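Local atomic coordinates of NEDD8-conjugating enzyme UBC12 (Saccharomyces cerevisiae, PDB entry 3O2U), a protein that accepts the ubiquitin-like protein Rub1 (NEDD8) from its E1 as a thioester and catalyses its covalent attachment to other proteins, chiefly the cullin Cdc53. Residues Pro25-Leu38 with Pro55-Glu67. Numbering follows the deposited sequence. Where two conformers were deposited one is given.
Sequences PNLSAARIRLKRDL and PDSADRSQSPKLE. With GOL (glycerol), chain C.
Arg31, in helix 29-39, meets the loop 55-64 with every part of its side chain. Its CB lies 3.9 Å from Pro55 CB, and CG and CD run on past Pro55 O. The chain is extended from CG to NE (chi2 179°, chi3 -171°) and carries the guanidinium into the bend of the loop. Arg31 NE forms a salt bridge with Glu90, whose carboxylate also hydrogen-bonds Ser28 OG, the helix N-cap accepting from Arg31 N. Arg31 NH1 donates to Ser57 O (3.0 Å) and Asp59 O (3.1 Å), lying above both carbonyl planes. Asp59 O also receives Gln62 N from its opposite face, closing a type I turn that arginine, with several N-H groups, is suited to brace. Pro64 CD sits over one face of the guanidinium.

In this ubiquitin-conjugating fold the helix packs beside the antiparallel sheet, and the loop belongs to the connection between strands 47-51 and 65-70. Toward the strand the contact turns apolar: Leu34, with CG anti to its backbone N (chi1 178°), sets CD2 3.6 Å from Pro64 CB, while Leu38 CD1 packs 3.9 Å from Pro55 CG and CD2 slides past Leu66. On the more exposed side flexible Lys35 bends at chi3 and chi4, bringing NZ within 2.7 Å of Asp56 OD1 in a salt bridge using the syn lone pair; a glycerol, probably from crystallisation, donates through O2 to Asp56 OD2.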
loop_
_atom_site.group_PDB
_atom_site.type_symbol
_atom_site.label_atom_id
_atom_site.label_comp_id
_atom_site.label_asym_id
_atom_site.label_seq_id
_atom_site.Cartn_x
_atom_site.Cartn_y
_atom_site.Cartn_z
ATOM N N PRO A 25 20.730 2.428 18.595
ATOM C CA PRO A 25 21.363 1.861 17.398
ATOM C C PRO A 25 21.195 2.800 16.199
ATOM O O PRO A 25 20.210 3.543 16.137
ATOM C CB PRO A 25 20.568 0.570 17.164
ATOM C CG PRO A 25 20.025 0.205 18.517
ATOM C CD PRO A 25 19.724 1.523 19.180
ATOM N N ASN A 26 22.151 2.779 15.279
ATOM C CA ASN A 26 21.982 3.436 13.988
ATOM C C ASN A 26 20.898 2.713 13.210
ATOM O O ASN A 26 20.847 1.479 13.197
ATOM C CB ASN A 26 23.278 3.385 13.181
ATOM C CG ASN A 26 24.364 4.256 13.763
ATOM O OD1 ASN A 26 25.543 3.915 13.708
ATOM N ND2 ASN A 26 23.972 5.389 14.329
ATOM N N LEU A 27 20.035 3.474 12.554
ATOM C CA LEU A 27 18.990 2.871 11.744
ATOM C C LEU A 27 19.503 2.656 10.313
ATOM O O LEU A 27 20.320 3.424 9.828
ATOM C CB LEU A 27 17.743 3.756 11.754
ATOM C CG LEU A 27 16.992 3.899 13.082
ATOM C CD1 LEU A 27 15.797 4.818 12.909
ATOM C CD2 LEU A 27 16.538 2.543 13.617
ATOM N N SER A 28 19.012 1.625 9.636
ATOM C CA SER A 28 19.393 1.381 8.244
ATOM C C SER A 28 19.010 2.561 7.338
ATOM O O SER A 28 18.162 3.378 7.702
ATOM C CB SER A 28 18.723 0.116 7.735
ATOM O OG SER A 28 17.330 0.303 7.643
ATOM N N ALA A 29 19.639 2.648 6.166
ATOM C CA ALA A 29 19.311 3.693 5.192
ATOM C C ALA A 29 17.823 3.682 4.837
ATOM O O ALA A 29 17.204 4.744 4.715
ATOM C CB ALA A 29 20.153 3.543 3.931
ATOM N N ALA A 30 17.266 2.484 4.659
ATOM C CA ALA A 30 15.854 2.329 4.312
ATOM C C ALA A 30 14.935 2.899 5.396
ATOM O O ALA A 30 13.943 3.574 5.099
ATOM C CB ALA A 30 15.517 0.858 4.047
ATOM N N ARG A 31 15.266 2.640 6.656
ATOM C CA ARG A 31 14.421 3.119 7.757
ATOM C C ARG A 31 14.522 4.615 7.994
ATOM O O ARG A 31 13.523 5.262 8.318
ATOM C CB ARG A 31 14.689 2.314 9.043
ATOM C CG ARG A 31 14.252 0.880 8.843
ATOM C CD ARG A 31 14.470 -0.060 10.011
ATOM N NE ARG A 31 14.188 -1.418 9.545
ATOM C CZ ARG A 31 13.813 -2.433 10.318
ATOM N NH1 ARG A 31 13.665 -2.261 11.625
ATOM N NH2 ARG A 31 13.594 -3.626 9.775
ATOM N N ILE A 32 15.721 5.168 7.853
ATOM C CA ILE A 32 15.903 6.619 7.923
ATOM C C ILE A 32 15.098 7.335 6.844
ATOM O O ILE A 32 14.504 8.376 7.091
ATOM C CB ILE A 32 17.384 7.025 7.742
ATOM C CG1 ILE A 32 18.213 6.560 8.942
ATOM C CG2 ILE A 32 17.505 8.542 7.560
ATOM C CD1 ILE A 32 19.658 6.988 8.875
ATOM N N ARG A 33 15.094 6.781 5.638
ATOM C CA ARG A 33 14.332 7.366 4.533
ATOM C C ARG A 33 12.812 7.247 4.760
ATOM O O ARG A 33 12.062 8.189 4.523
ATOM C CB ARG A 33 14.739 6.707 3.212
ATOM C CG ARG A 33 13.804 7.040 2.038
ATOM C CD ARG A 33 13.907 8.518 1.568
ATOM N NE ARG A 33 12.673 8.804 0.834
ATOM C CZ ARG A 33 12.509 8.640 -0.472
ATOM N NH1 ARG A 33 13.545 8.309 -1.240
ATOM N NH2 ARG A 33 11.311 8.861 -1.013
ATOM N N LEU A 34 12.347 6.105 5.248
ATOM C CA LEU A 34 10.933 5.988 5.587
ATOM C C LEU A 34 10.528 6.959 6.720
ATOM O O LEU A 34 9.455 7.562 6.667
ATOM C CB LEU A 34 10.569 4.541 5.940
ATOM C CG LEU A 34 9.110 4.328 6.364
ATOM C CD1 LEU A 34 8.122 4.863 5.335
ATOM C CD2 LEU A 34 8.833 2.849 6.657
ATOM N N LYS A 35 11.361 7.106 7.748
ATOM C CA LYS A 35 11.059 8.107 8.795
ATOM C C LYS A 35 10.878 9.514 8.203
ATOM O O LYS A 35 9.971 10.252 8.579
ATOM C CB LYS A 35 12.168 8.151 9.844
ATOM C CG LYS A 35 12.154 7.006 10.833
ATOM C CD LYS A 35 13.397 7.061 11.710
ATOM C CE LYS A 35 13.391 8.306 12.600
ATOM N NZ LYS A 35 12.172 8.374 13.452
ATOM N N ARG A 36 11.764 9.875 7.283
ATOM C CA ARG A 36 11.704 11.166 6.612
ATOM C C ARG A 36 10.409 11.302 5.782
ATOM O O ARG A 36 9.751 12.333 5.808
ATOM C CB ARG A 36 13.001 11.374 5.807
ATOM C CG ARG A 36 12.893 11.819 4.362
ATOM C CD ARG A 36 14.301 11.889 3.711
ATOM N NE ARG A 36 14.267 12.078 2.258
ATOM C CZ ARG A 36 15.329 12.000 1.460
ATOM N NH1 ARG A 36 16.530 11.734 1.958
ATOM N NH2 ARG A 36 15.191 12.181 0.155
ATOM N N ASP A 37 10.035 10.248 5.060
ATOM C CA ASP A 37 8.764 10.256 4.326
ATOM C C ASP A 37 7.561 10.404 5.265
ATOM O O ASP A 37 6.616 11.119 4.956
ATOM C CB ASP A 37 8.587 8.967 3.512
ATOM C CG ASP A 37 9.438 8.933 2.260
ATOM O OD1 ASP A 37 10.413 9.714 2.163
ATOM O OD2 ASP A 37 9.107 8.112 1.368
ATOM N N LEU A 38 7.584 9.695 6.391
ATOM C CA LEU A 38 6.507 9.783 7.383
ATOM C C LEU A 38 6.453 11.158 8.031
ATOM O O LEU A 38 5.375 11.705 8.267
ATOM C CB LEU A 38 6.686 8.729 8.472
ATOM C CG LEU A 38 6.324 7.293 8.087
ATOM C CD1 LEU A 38 6.936 6.327 9.091
ATOM C CD2 LEU A 38 4.806 7.140 8.025
ATOM N N PRO A 55 9.589 2.167 11.621
ATOM C CA PRO A 55 10.977 2.137 11.133
ATOM C C PRO A 55 11.979 2.416 12.266
ATOM O O PRO A 55 13.190 2.294 12.081
ATOM C CB PRO A 55 11.011 3.279 10.105
ATOM C CG PRO A 55 9.838 4.166 10.469
ATOM C CD PRO A 55 8.789 3.211 10.959
ATOM N N ASP A 56 11.469 2.806 13.431
ATOM C CA ASP A 56 12.312 3.105 14.594
ATOM C C ASP A 56 12.922 1.891 15.290
ATOM O O ASP A 56 13.671 2.053 16.258
ATOM C CB ASP A 56 11.522 3.880 15.643
ATOM C CG ASP A 56 11.244 5.292 15.223
ATOM O OD1 ASP A 56 12.111 5.885 14.552
ATOM O OD2 ASP A 56 10.170 5.816 15.586
ATOM N N SER A 57 12.594 0.681 14.850
ATOM C CA SER A 57 13.206 -0.496 15.477
ATOM C C SER A 57 14.568 -0.803 14.853
ATOM O O SER A 57 14.812 -0.474 13.690
ATOM C CB SER A 57 12.277 -1.711 15.397
ATOM O OG SER A 57 12.283 -2.279 14.098
ATOM N N ALA A 58 15.463 -1.405 15.628
ATOM C CA ALA A 58 16.767 -1.804 15.109
ATOM C C ALA A 58 16.696 -3.267 14.709
ATOM O O ALA A 58 17.670 -3.842 14.223
ATOM C CB ALA A 58 17.859 -1.587 16.150
ATOM N N ASP A 59 15.525 -3.857 14.921
ATOM C CA ASP A 59 15.295 -5.254 14.592
ATOM C C ASP A 59 15.127 -5.430 13.087
ATOM O O ASP A 59 14.064 -5.164 12.531
ATOM C CB ASP A 59 14.070 -5.787 15.339
ATOM C CG ASP A 59 13.882 -7.281 15.160
ATOM O OD1 ASP A 59 14.676 -7.905 14.422
ATOM O OD2 ASP A 59 12.939 -7.834 15.761
ATOM N N ARG A 60 16.193 -5.885 12.440
ATOM C CA ARG A 60 16.204 -6.149 11.006
ATOM C C ARG A 60 15.023 -7.018 10.554
ATOM O O ARG A 60 14.442 -6.799 9.484
ATOM C CB ARG A 60 17.524 -6.836 10.659
ATOM C CG ARG A 60 17.773 -7.101 9.196
ATOM C CD ARG A 60 19.176 -7.659 9.045
ATOM N NE ARG A 60 19.557 -7.864 7.656
ATOM C CZ ARG A 60 19.778 -6.880 6.792
ATOM N NH1 ARG A 60 19.638 -5.613 7.165
ATOM N NH2 ARG A 60 20.132 -7.170 5.551
ATOM N N SER A 61 14.668 -7.994 11.385
ATOM C CA SER A 61 13.634 -8.978 11.065
ATOM C C SER A 61 12.199 -8.445 11.148
ATOM O O SER A 61 11.271 -9.070 10.633
ATOM C CB SER A 61 13.777 -10.199 11.982
ATOM O OG SER A 61 13.647 -9.822 13.342
ATOM N N GLN A 62 12.017 -7.305 11.807
ATOM C CA GLN A 62 10.700 -6.688 11.902
ATOM C C GLN A 62 10.558 -5.586 10.850
ATOM O O GLN A 62 10.909 -4.440 11.100
ATOM C CB GLN A 62 10.491 -6.109 13.303
ATOM C CG GLN A 62 9.039 -5.782 13.644
ATOM C CD GLN A 62 8.272 -6.975 14.198
ATOM O OE1 GLN A 62 8.743 -7.664 15.108
ATOM N NE2 GLN A 62 7.077 -7.219 13.657
ATOM N N SER A 63 10.054 -5.934 9.672
ATOM C CA SER A 63 9.906 -4.952 8.608
ATOM C C SER A 63 8.906 -3.866 9.017
ATOM O O SER A 63 7.889 -4.163 9.635
ATOM C CB SER A 63 9.470 -5.646 7.320
ATOM O OG SER A 63 8.332 -6.465 7.561
ATOM N N PRO A 64 9.222 -2.594 8.721
ATOM C CA PRO A 64 8.246 -1.546 9.027
ATOM C C PRO A 64 6.955 -1.837 8.275
ATOM O O PRO A 64 6.983 -2.374 7.158
ATOM C CB PRO A 64 8.915 -0.275 8.488
ATOM C CG PRO A 64 10.405 -0.599 8.495
ATOM C CD PRO A 64 10.455 -2.050 8.120
ATOM N N LYS A 65 5.831 -1.481 8.873
ATOM C CA LYS A 65 4.541 -1.757 8.253
ATOM C C LYS A 65 3.544 -0.669 8.633
ATOM O O LYS A 65 3.480 -0.246 9.800
ATOM C CB LYS A 65 4.036 -3.140 8.670
ATOM C CG LYS A 65 2.717 -3.543 8.029
ATOM C CD LYS A 65 2.167 -4.799 8.698
ATOM C CE LYS A 65 3.101 -5.980 8.469
ATOM N NZ LYS A 65 2.613 -6.753 7.303
ATOM N N LEU A 66 2.813 -0.177 7.637
ATOM C CA LEU A 66 1.834 0.891 7.853
ATOM C C LEU A 66 0.479 0.395 7.387
ATOM O O LEU A 66 0.399 -0.420 6.466
ATOM C CB LEU A 66 2.195 2.139 7.032
ATOM C CG LEU A 66 3.654 2.600 7.045
ATOM C CD1 LEU A 66 3.865 3.753 6.056
ATOM C CD2 LEU A 66 4.097 3.004 8.447
ATOM N N GLU A 67 -0.575 0.894 8.018
ATOM C CA GLU A 67 -1.928 0.685 7.517
ATOM C C GLU A 67 -2.432 2.013 6.973
ATOM O O GLU A 67 -2.399 3.025 7.669
ATOM C CB GLU A 67 -2.872 0.224 8.624
ATOM C CG GLU A 67 -4.301 -0.014 8.117
ATOM C CD GLU A 67 -5.292 -0.249 9.232
ATOM O OE1 GLU A 67 -5.056 0.243 10.360
ATOM O OE2 GLU A 67 -6.317 -0.917 8.974
HETATM C C1 GOL C . 7.021 6.705 12.796
HETATM O O1 GOL C . 7.332 5.403 13.269
HETATM C C2 GOL C . 7.892 7.711 13.544
HETATM O O2 GOL C . 9.209 7.207 13.565
HETATM C C3 GOL C . 7.880 9.070 12.857
HETATM O O3 GOL C . 9.120 9.288 12.202
#